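Local coordinates for proline dehydrogenase (Deinococcus radiodurans, PDB 4H6Q), which uses FAD to oxidise L-proline to delta-1-pyrroline-5-carboxylate, passing the electrons to a quinone in the first step of proline breakdown to glutamate, at residues Asp145-Gln150 with Val163-Gln168; Ile134-Glu139 with Glu149-Leu154. All coordinates share one frame; numbering follows the deposited sequence.

Contact 1: residues Asp145-Gln150 with Val163-Gln168; sequences DVTLEQ and VGTVLQ. With FAD (flavin-adenine dinucleotide), chain C.
Leu-148 rests its CD2 methyl over two side chains of the strand, 4.2 Å from CG2 of Thr-165 and 4.3 Å from CD2 of Leu-167. Leu-148 and Thr-165 meet at about a right angle, whereas the two leucines touch methyl to methyl. On the preceding residue, CG2 of Thr-147 comes within 4.1 Å of OG1 of Thr-165. Chi1 of -60° turns OG1 of Thr-147 beside its backbone N and sends CG2 to the opposite side, so carbon faces the strand and OG1 is left to the backbone O of Arg-143 and the amide of Gln-106. The hydroxyl of Thr-165 is likewise engaged elsewhere, on the backbone O of Leu-136 in the neighbouring strand. No hydrogen bond joins 145-150 to 163-168, and the packing is thin: 125 Å² is buried. Helix and strand run nearly antiparallel, at 152° with 9.8 Å between axes, as in the return half of a beta-alpha-beta unit of the beta8-alpha8 barrel, whose helices line the outside of the sheet. Asp-177 of helix 174-180 touches both leucines. On the barrel side, Val-166 sets its methyls against the flavin, CG2 lying 3.8 Å from O4 of FAD. At the strand's C-terminal end Gln-168 bends at chi2 and gives a nearly straight bond (172°) from NE2 to O2 of FAD, 2.8 Å long.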
loop_
_atom_site.group_PDB
_atom_site.type_symbol
_atom_site.label_atom_id
_atom_site.label_comp_id
_atom_site.label_asym_id
_atom_site.label_seq_id
_atom_site.Cartn_x
_atom_site.Cartn_y
_atom_site.Cartn_z
ATOM N N ASP A 145 -13.731 -4.838 8.298
ATOM C CA ASP A 145 -14.773 -5.742 7.794
ATOM C C ASP A 145 -15.256 -5.347 6.415
ATOM O O ASP A 145 -15.316 -6.186 5.495
ATOM C CB ASP A 145 -15.951 -5.810 8.793
ATOM C CG ASP A 145 -15.589 -6.608 10.041
ATOM O OD1 ASP A 145 -15.750 -6.125 11.176
ATOM O OD2 ASP A 145 -15.149 -7.734 9.891
ATOM N N VAL A 146 -15.621 -4.077 6.231
ATOM C CA VAL A 146 -16.106 -3.639 4.935
ATOM C C VAL A 146 -15.017 -3.730 3.857
ATOM O O VAL A 146 -15.289 -4.138 2.725
ATOM C CB VAL A 146 -16.737 -2.195 4.960
ATOM C CG1 VAL A 146 -15.750 -1.093 5.379
ATOM C CG2 VAL A 146 -17.322 -1.849 3.610
ATOM N N THR A 147 -13.775 -3.398 4.192
ATOM C CA THR A 147 -12.705 -3.526 3.189
ATOM C C THR A 147 -12.511 -4.988 2.777
ATOM O O THR A 147 -12.340 -5.266 1.586
ATOM C CB THR A 147 -11.385 -2.942 3.707
ATOM O OG1 THR A 147 -11.601 -1.552 3.992
ATOM C CG2 THR A 147 -10.239 -3.074 2.708
ATOM N N LEU A 148 -12.537 -5.929 3.713
ATOM C CA LEU A 148 -12.380 -7.347 3.356
ATOM C C LEU A 148 -13.576 -7.921 2.576
ATOM O O LEU A 148 -13.392 -8.757 1.669
ATOM C CB LEU A 148 -12.062 -8.216 4.588
ATOM C CG LEU A 148 -10.704 -7.901 5.236
ATOM C CD1 LEU A 148 -10.463 -8.841 6.422
ATOM C CD2 LEU A 148 -9.504 -7.929 4.269
ATOM N N GLU A 149 -14.788 -7.462 2.887
ATOM C CA GLU A 149 -15.970 -7.812 2.113
ATOM C C GLU A 149 -15.858 -7.287 0.680
ATOM O O GLU A 149 -16.097 -8.009 -0.310
ATOM C CB GLU A 149 -17.225 -7.252 2.759
ATOM N N GLN A 150 -15.482 -6.012 0.550
ATOM C CA GLN A 150 -15.356 -5.398 -0.767
ATOM C C GLN A 150 -14.202 -6.027 -1.556
ATOM O O GLN A 150 -14.322 -6.263 -2.777
ATOM C CB GLN A 150 -15.214 -3.895 -0.651
ATOM C CG GLN A 150 -16.464 -3.215 -0.105
ATOM C CD GLN A 150 -16.331 -1.717 0.105
ATOM O OE1 GLN A 150 -15.261 -1.198 0.388
ATOM N NE2 GLN A 150 -17.454 -1.010 -0.045
ATOM N N VAL A 163 -6.261 -7.283 -8.175
ATOM C CA VAL A 163 -6.579 -6.503 -6.964
ATOM C C VAL A 163 -6.066 -7.273 -5.783
ATOM O O VAL A 163 -6.222 -8.496 -5.716
ATOM C CB VAL A 163 -8.093 -6.183 -6.850
ATOM C CG1 VAL A 163 -8.987 -7.432 -6.860
ATOM C CG2 VAL A 163 -8.389 -5.323 -5.639
ATOM N N GLY A 164 -5.437 -6.557 -4.852
ATOM C CA GLY A 164 -4.880 -7.093 -3.623
ATOM C C GLY A 164 -5.286 -6.256 -2.428
ATOM O O GLY A 164 -5.968 -5.222 -2.592
ATOM N N THR A 165 -4.866 -6.676 -1.248
ATOM C CA THR A 165 -5.130 -5.857 -0.059
ATOM C C THR A 165 -3.990 -6.020 0.954
ATOM O O THR A 165 -2.883 -6.445 0.548
ATOM C CB THR A 165 -6.564 -6.093 0.517
ATOM O OG1 THR A 165 -6.854 -5.082 1.485
ATOM C CG2 THR A 165 -6.739 -7.467 1.174
ATOM N N VAL A 166 -4.260 -5.624 2.198
ATOM C CA VAL A 166 -3.246 -5.466 3.238
ATOM C C VAL A 166 -3.798 -6.047 4.543
ATOM O O VAL A 166 -4.999 -5.893 4.826
ATOM C CB VAL A 166 -2.957 -3.961 3.489
ATOM C CG1 VAL A 166 -1.961 -3.766 4.627
ATOM C CG2 VAL A 166 -2.497 -3.243 2.172
ATOM N N LEU A 167 -2.948 -6.723 5.328
ATOM C CA LEU A 167 -3.311 -7.096 6.700
ATOM C C LEU A 167 -2.267 -6.572 7.646
ATOM O O LEU A 167 -1.031 -6.606 7.358
ATOM C CB LEU A 167 -3.478 -8.602 6.897
ATOM C CG LEU A 167 -4.653 -9.201 6.118
ATOM C CD1 LEU A 167 -4.612 -10.688 6.171
ATOM C CD2 LEU A 167 -6.003 -8.704 6.633
ATOM N N GLN A 168 -2.766 -6.110 8.797
ATOM C CA GLN A 168 -1.893 -5.437 9.788
ATOM C C GLN A 168 -1.576 -6.383 10.947
ATOM O O GLN A 168 -2.515 -6.894 11.638
ATOM C CB GLN A 168 -2.561 -4.163 10.347
ATOM C CG GLN A 168 -2.898 -3.128 9.280
ATOM C CD GLN A 168 -4.174 -2.398 9.555
ATOM O OE1 GLN A 168 -5.163 -3.021 9.949
ATOM N NE2 GLN A 168 -4.210 -1.112 9.261
HETATM P PA FAD C . 9.254 -0.248 12.694
HETATM O O1A FAD C . 9.427 -1.345 13.749
HETATM O O2A FAD C . 8.320 0.853 12.989
HETATM O O5B FAD C . 10.530 0.415 12.260
HETATM C C5B FAD C . 11.634 -0.375 11.846
HETATM C C4B FAD C . 12.838 0.452 11.447
HETATM O O4B FAD C . 12.575 0.993 10.173
HETATM C C3B FAD C . 13.084 1.639 12.306
HETATM O O3B FAD C . 13.793 1.367 13.504
HETATM C C2B FAD C . 13.809 2.521 11.363
HETATM O O2B FAD C . 15.129 2.081 11.132
HETATM C C1B FAD C . 13.013 2.320 10.114
HETATM N N9A FAD C . 11.856 3.208 9.998
HETATM C C8A FAD C . 10.518 2.826 9.911
HETATM N N7A FAD C . 9.710 3.881 9.805
HETATM C C5A FAD C . 10.527 5.007 9.784
HETATM C C6A FAD C . 10.284 6.366 9.701
HETATM N N6A FAD C . 8.959 6.882 9.573
HETATM N N1A FAD C . 11.335 7.201 9.729
HETATM C C2A FAD C . 12.603 6.756 9.834
HETATM N N3A FAD C . 12.900 5.450 9.926
HETATM C C4A FAD C . 11.886 4.591 9.890
HETATM N N1 FAD C . 0.132 0.149 7.535
HETATM C C2 FAD C . -1.227 0.184 7.481
HETATM O O2 FAD C . -1.865 0.221 8.626
HETATM N N3 FAD C . -1.925 0.162 6.304
HETATM C C4 FAD C . -1.269 0.109 5.080
HETATM O O4 FAD C . -1.973 0.107 3.930
HETATM C C4X FAD C . 0.195 0.077 5.081
HETATM N N5 FAD C . 0.897 0.024 3.904
HETATM C C5X FAD C . 2.270 -0.044 3.987
HETATM C C6 FAD C . 3.019 -0.111 2.801
HETATM C C7 FAD C . 4.432 -0.212 2.860
HETATM C C7M FAD C . 5.249 -0.285 1.572
HETATM C C8 FAD C . 5.065 -0.242 4.127
HETATM C C8M FAD C . 6.562 -0.356 4.235
HETATM C C9 FAD C . 4.309 -0.139 5.304
HETATM C C9A FAD C . 2.931 -0.062 5.240
HETATM N N10 FAD C . 2.200 0.003 6.442
HETATM C C10 FAD C . 0.831 0.084 6.367
HETATM C "C1'" FAD C . 2.838 -0.055 7.746
HETATM C "C2'" FAD C . 3.059 1.243 8.460
HETATM O "O2'" FAD C . 3.271 2.219 7.448
HETATM C "C3'" FAD C . 4.153 0.747 9.438
HETATM O "O3'" FAD C . 3.705 0.405 10.715
HETATM C "C4'" FAD C . 5.400 1.535 9.532
HETATM O "O4'" FAD C . 5.910 1.550 8.246
HETATM C "C5'" FAD C . 6.342 0.836 10.501
HETATM O "O5'" FAD C . 7.570 0.644 9.868
HETATM P P FAD C . 8.340 -0.749 9.892
HETATM O O1P FAD C . 7.557 -2.052 9.545
HETATM O O2P FAD C . 9.662 -0.404 9.155
HETATM O O3P FAD C . 8.886 -0.955 11.398
#

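Contact 2: residues Ile134-Glu139 with Glu149-Leu154; sequences ICLDME and EQFRTL. With FAD (flavin-adenine dinucleotide), chain C.
Leu-136 drives one methyl into the flank of the helix: its CD1 lies 4.0 Å from both CA and CB of Phe-151 and 4.0 Å from CD1 of Leu-154. All three residues are buried, and this single branch carries the close packing of the contact. Around the Phe-151 ring the methyl sits at the edge, near the ring plane, and does not cover a face. The phenyl group stands anti to its backbone N (chi1 176°), which swings it past Leu-136 to reach Thr-165 of the adjoining strand, while Leu-154 also touches Arg-121 of helix 115-129. The other side of helix 149-154 is looser and turned to solvent: Glu-149, Arg-152 and Thr-153 are partly exposed, Glu-149 is modelled only as far as CB, and Arg-152 pairs with Asp-183.

Beyond Leu-136 the chain leaves the helix and meets the flavin. Met-138 grips the pyrimidine edge through its backbone, taking a nearly straight bond (169°) from N3 of FAD to its O at 2.8 Å, and giving a longer, more bent one (139°) from its N to O4 of FAD at 3.3 Å. Asp-137 brings CB to 3.3 Å from the same O4 of FAD; its carboxylate is held by salt bridges to Arg-189 and Lys-100 and a hydrogen bond with Tyr-280, an array that fixes its position beside the bound tetrahydrofuroic acid. Strand 133-136 packs outward on its following helix and carries at its C-terminal end an active-site aspartate (assigned by similarity), to which this enzyme adds its own backbone bonds to the flavin; a catalytic site at the C-terminal ends of the strands, with helices packed outside, is the classic layout of a TIM barrel.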
loop_
_atom_site.group_PDB
_atom_site.type_symbol
_atom_site.label_atom_id
_atom_site.label_comp_id
_atom_site.label_asym_id
_atom_site.label_seq_id
_atom_site.Cartn_x
_atom_site.Cartn_y
_atom_site.Cartn_z
ATOM N N ILE A 134 -4.209 -3.119 -8.500
ATOM C CA ILE A 134 -4.585 -2.147 -7.464
ATOM C C ILE A 134 -4.510 -2.827 -6.121
ATOM O O ILE A 134 -5.077 -3.920 -5.949
ATOM C CB ILE A 134 -6.050 -1.684 -7.678
ATOM C CG1 ILE A 134 -6.252 -0.988 -9.044
ATOM C CG2 ILE A 134 -6.516 -0.775 -6.532
ATOM C CD1 ILE A 134 -5.302 0.249 -9.278
ATOM N N CYS A 135 -3.853 -2.168 -5.158
ATOM C CA CYS A 135 -3.923 -2.597 -3.774
ATOM C C CYS A 135 -4.914 -1.730 -2.987
ATOM O O CYS A 135 -4.836 -0.491 -3.066
ATOM C CB CYS A 135 -2.540 -2.540 -3.094
ATOM S SG CYS A 135 -2.619 -3.069 -1.340
ATOM N N LEU A 136 -5.825 -2.366 -2.249
ATOM C CA LEU A 136 -6.694 -1.682 -1.276
ATOM C C LEU A 136 -5.923 -1.599 0.040
ATOM O O LEU A 136 -5.780 -2.606 0.766
ATOM C CB LEU A 136 -8.000 -2.460 -1.072
ATOM C CG LEU A 136 -8.690 -2.862 -2.398
ATOM C CD1 LEU A 136 -9.900 -3.728 -2.105
ATOM C CD2 LEU A 136 -9.085 -1.642 -3.251
ATOM N N ASP A 137 -5.385 -0.396 0.355
ATOM C CA ASP A 137 -4.667 -0.191 1.625
ATOM C C ASP A 137 -5.631 -0.476 2.801
ATOM O O ASP A 137 -6.859 -0.331 2.693
ATOM C CB ASP A 137 -4.205 1.258 1.728
ATOM C CG ASP A 137 -2.994 1.585 0.882
ATOM O OD1 ASP A 137 -2.335 0.690 0.307
ATOM O OD2 ASP A 137 -2.699 2.839 0.835
ATOM N N MET A 138 -5.071 -0.896 3.920
ATOM C CA MET A 138 -5.895 -1.078 5.111
ATOM C C MET A 138 -5.819 0.132 6.034
ATOM O O MET A 138 -4.721 0.554 6.437
ATOM C CB MET A 138 -5.549 -2.367 5.866
ATOM C CG MET A 138 -6.639 -2.757 6.901
ATOM S SD MET A 138 -8.254 -3.164 6.153
ATOM C CE MET A 138 -7.919 -4.710 5.352
ATOM N N GLU A 139 -6.970 0.732 6.343
ATOM C CA GLU A 139 -7.042 1.896 7.195
ATOM C C GLU A 139 -7.308 1.478 8.644
ATOM O O GLU A 139 -6.849 0.399 9.048
ATOM C CB GLU A 139 -8.044 2.918 6.595
ATOM C CG GLU A 139 -7.605 3.324 5.148
ATOM C CD GLU A 139 -8.500 4.378 4.541
ATOM O OE1 GLU A 139 -9.462 4.006 3.808
ATOM O OE2 GLU A 139 -8.253 5.590 4.805
ATOM N N GLU A 149 -14.788 -7.462 2.887
ATOM C CA GLU A 149 -15.970 -7.812 2.113
ATOM C C GLU A 149 -15.858 -7.287 0.680
ATOM O O GLU A 149 -16.097 -8.009 -0.310
ATOM C CB GLU A 149 -17.225 -7.252 2.759
ATOM N N GLN A 150 -15.482 -6.012 0.550
ATOM C CA GLN A 150 -15.356 -5.398 -0.767
ATOM C C GLN A 150 -14.202 -6.027 -1.556
ATOM O O GLN A 150 -14.322 -6.263 -2.777
ATOM C CB GLN A 150 -15.214 -3.895 -0.651
ATOM C CG GLN A 150 -16.464 -3.215 -0.105
ATOM C CD GLN A 150 -16.331 -1.717 0.105
ATOM O OE1 GLN A 150 -15.261 -1.198 0.388
ATOM N NE2 GLN A 150 -17.454 -1.010 -0.045
ATOM N N PHE A 151 -13.098 -6.340 -0.869
ATOM C CA PHE A 151 -11.994 -7.076 -1.510
ATOM C C PHE A 151 -12.468 -8.399 -2.112
ATOM O O PHE A 151 -12.192 -8.694 -3.295
ATOM C CB PHE A 151 -10.855 -7.312 -0.529
ATOM C CG PHE A 151 -9.756 -8.137 -1.100
ATOM C CD1 PHE A 151 -8.980 -7.659 -2.176
ATOM C CD2 PHE A 151 -9.466 -9.381 -0.561
ATOM C CE1 PHE A 151 -7.971 -8.444 -2.717
ATOM C CE2 PHE A 151 -8.434 -10.167 -1.108
ATOM C CZ PHE A 151 -7.665 -9.690 -2.177
ATOM N N ARG A 152 -13.220 -9.190 -1.346
ATOM C CA ARG A 152 -13.713 -10.473 -1.863
ATOM C C ARG A 152 -14.618 -10.245 -3.076
ATOM O O ARG A 152 -14.480 -10.939 -4.102
ATOM C CB ARG A 152 -14.447 -11.220 -0.741
ATOM C CG ARG A 152 -15.110 -12.506 -1.192
ATOM C CD ARG A 152 -15.685 -13.309 -0.011
ATOM N NE ARG A 152 -14.632 -13.892 0.821
ATOM C CZ ARG A 152 -14.003 -15.039 0.564
ATOM N NH1 ARG A 152 -14.315 -15.760 -0.522
ATOM N NH2 ARG A 152 -13.050 -15.497 1.397
ATOM N N THR A 153 -15.525 -9.261 -2.998
ATOM C CA THR A 153 -16.356 -8.933 -4.159
ATOM C C THR A 153 -15.498 -8.579 -5.405
ATOM O O THR A 153 -15.750 -9.057 -6.519
ATOM C CB THR A 153 -17.299 -7.772 -3.822
ATOM O OG1 THR A 153 -18.170 -8.194 -2.777
ATOM C CG2 THR A 153 -18.114 -7.300 -5.040
ATOM N N LEU A 154 -14.488 -7.741 -5.204
ATOM C CA LEU A 154 -13.693 -7.232 -6.301
ATOM C C LEU A 154 -12.803 -8.317 -6.897
ATOM O O LEU A 154 -12.584 -8.334 -8.131
ATOM C CB LEU A 154 -12.858 -6.013 -5.879
ATOM C CG LEU A 154 -13.747 -4.798 -5.584
ATOM C CD1 LEU A 154 -12.985 -3.781 -4.728
ATOM C CD2 LEU A 154 -14.288 -4.158 -6.894
HETATM P PA FAD C . 9.254 -0.248 12.694
HETATM O O1A FAD C . 9.427 -1.345 13.749
HETATM O O2A FAD C . 8.320 0.853 12.989
HETATM O O5B FAD C . 10.530 0.415 12.260
HETATM C C5B FAD C . 11.634 -0.375 11.846
HETATM C C4B FAD C . 12.838 0.452 11.447
HETATM O O4B FAD C . 12.575 0.993 10.173
HETATM C C3B FAD C . 13.084 1.639 12.306
HETATM O O3B FAD C . 13.793 1.367 13.504
HETATM C C2B FAD C . 13.809 2.521 11.363
HETATM O O2B FAD C . 15.129 2.081 11.132
HETATM C C1B FAD C . 13.013 2.320 10.114
HETATM N N9A FAD C . 11.856 3.208 9.998
HETATM C C8A FAD C . 10.518 2.826 9.911
HETATM N N7A FAD C . 9.710 3.881 9.805
HETATM C C5A FAD C . 10.527 5.007 9.784
HETATM C C6A FAD C . 10.284 6.366 9.701
HETATM N N6A FAD C . 8.959 6.882 9.573
HETATM N N1A FAD C . 11.335 7.201 9.729
HETATM C C2A FAD C . 12.603 6.756 9.834
HETATM N N3A FAD C . 12.900 5.450 9.926
HETATM C C4A FAD C . 11.886 4.591 9.890
HETATM N N1 FAD C . 0.132 0.149 7.535
HETATM C C2 FAD C . -1.227 0.184 7.481
HETATM O O2 FAD C . -1.865 0.221 8.626
HETATM N N3 FAD C . -1.925 0.162 6.304
HETATM C C4 FAD C . -1.269 0.109 5.080
HETATM O O4 FAD C . -1.973 0.107 3.930
HETATM C C4X FAD C . 0.195 0.077 5.081
HETATM N N5 FAD C . 0.897 0.024 3.904
HETATM C C5X FAD C . 2.270 -0.044 3.987
HETATM C C6 FAD C . 3.019 -0.111 2.801
HETATM C C7 FAD C . 4.432 -0.212 2.860
HETATM C C7M FAD C . 5.249 -0.285 1.572
HETATM C C8 FAD C . 5.065 -0.242 4.127
HETATM C C8M FAD C . 6.562 -0.356 4.235
HETATM C C9 FAD C . 4.309 -0.139 5.304
HETATM C C9A FAD C . 2.931 -0.062 5.240
HETATM N N10 FAD C . 2.200 0.003 6.442
HETATM C C10 FAD C . 0.831 0.084 6.367
HETATM C "C1'" FAD C . 2.838 -0.055 7.746
HETATM C "C2'" FAD C . 3.059 1.243 8.460
HETATM O "O2'" FAD C . 3.271 2.219 7.448
HETATM C "C3'" FAD C . 4.153 0.747 9.438
HETATM O "O3'" FAD C . 3.705 0.405 10.715
HETATM C "C4'" FAD C . 5.400 1.535 9.532
HETATM O "O4'" FAD C . 5.910 1.550 8.246
HETATM C "C5'" FAD C . 6.342 0.836 10.501
HETATM O "O5'" FAD C . 7.570 0.644 9.868
HETATM P P FAD C . 8.340 -0.749 9.892
HETATM O O1P FAD C . 7.557 -2.052 9.545
HETATM O O2P FAD C . 9.662 -0.404 9.155
HETATM O O3P FAD C . 8.886 -0.955 11.398
#

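Overall arrangement
From the N terminus, the chain follows strand 133-136, passes the flavin, returns along helix 144-158 and enters strand 163-168, parallel to the first. Contact 2 closes the first loop of this beta-alpha-beta crossover, setting the helix against the strand before it; contact 1 closes the second, setting the same helix against the strand after it. The two loops do not nest but cross, overlapping over 145-154, with Glu-149 and Gln-150 shared by both contacts, and the contact centres lie about 4 Å apart. The strands are neighbours in the barrel sheet, so one helix spans both. At their C-terminal ends 134-139 and 163-168 reach the same flavin ring, linking barrel wall, outer helix and cofactor.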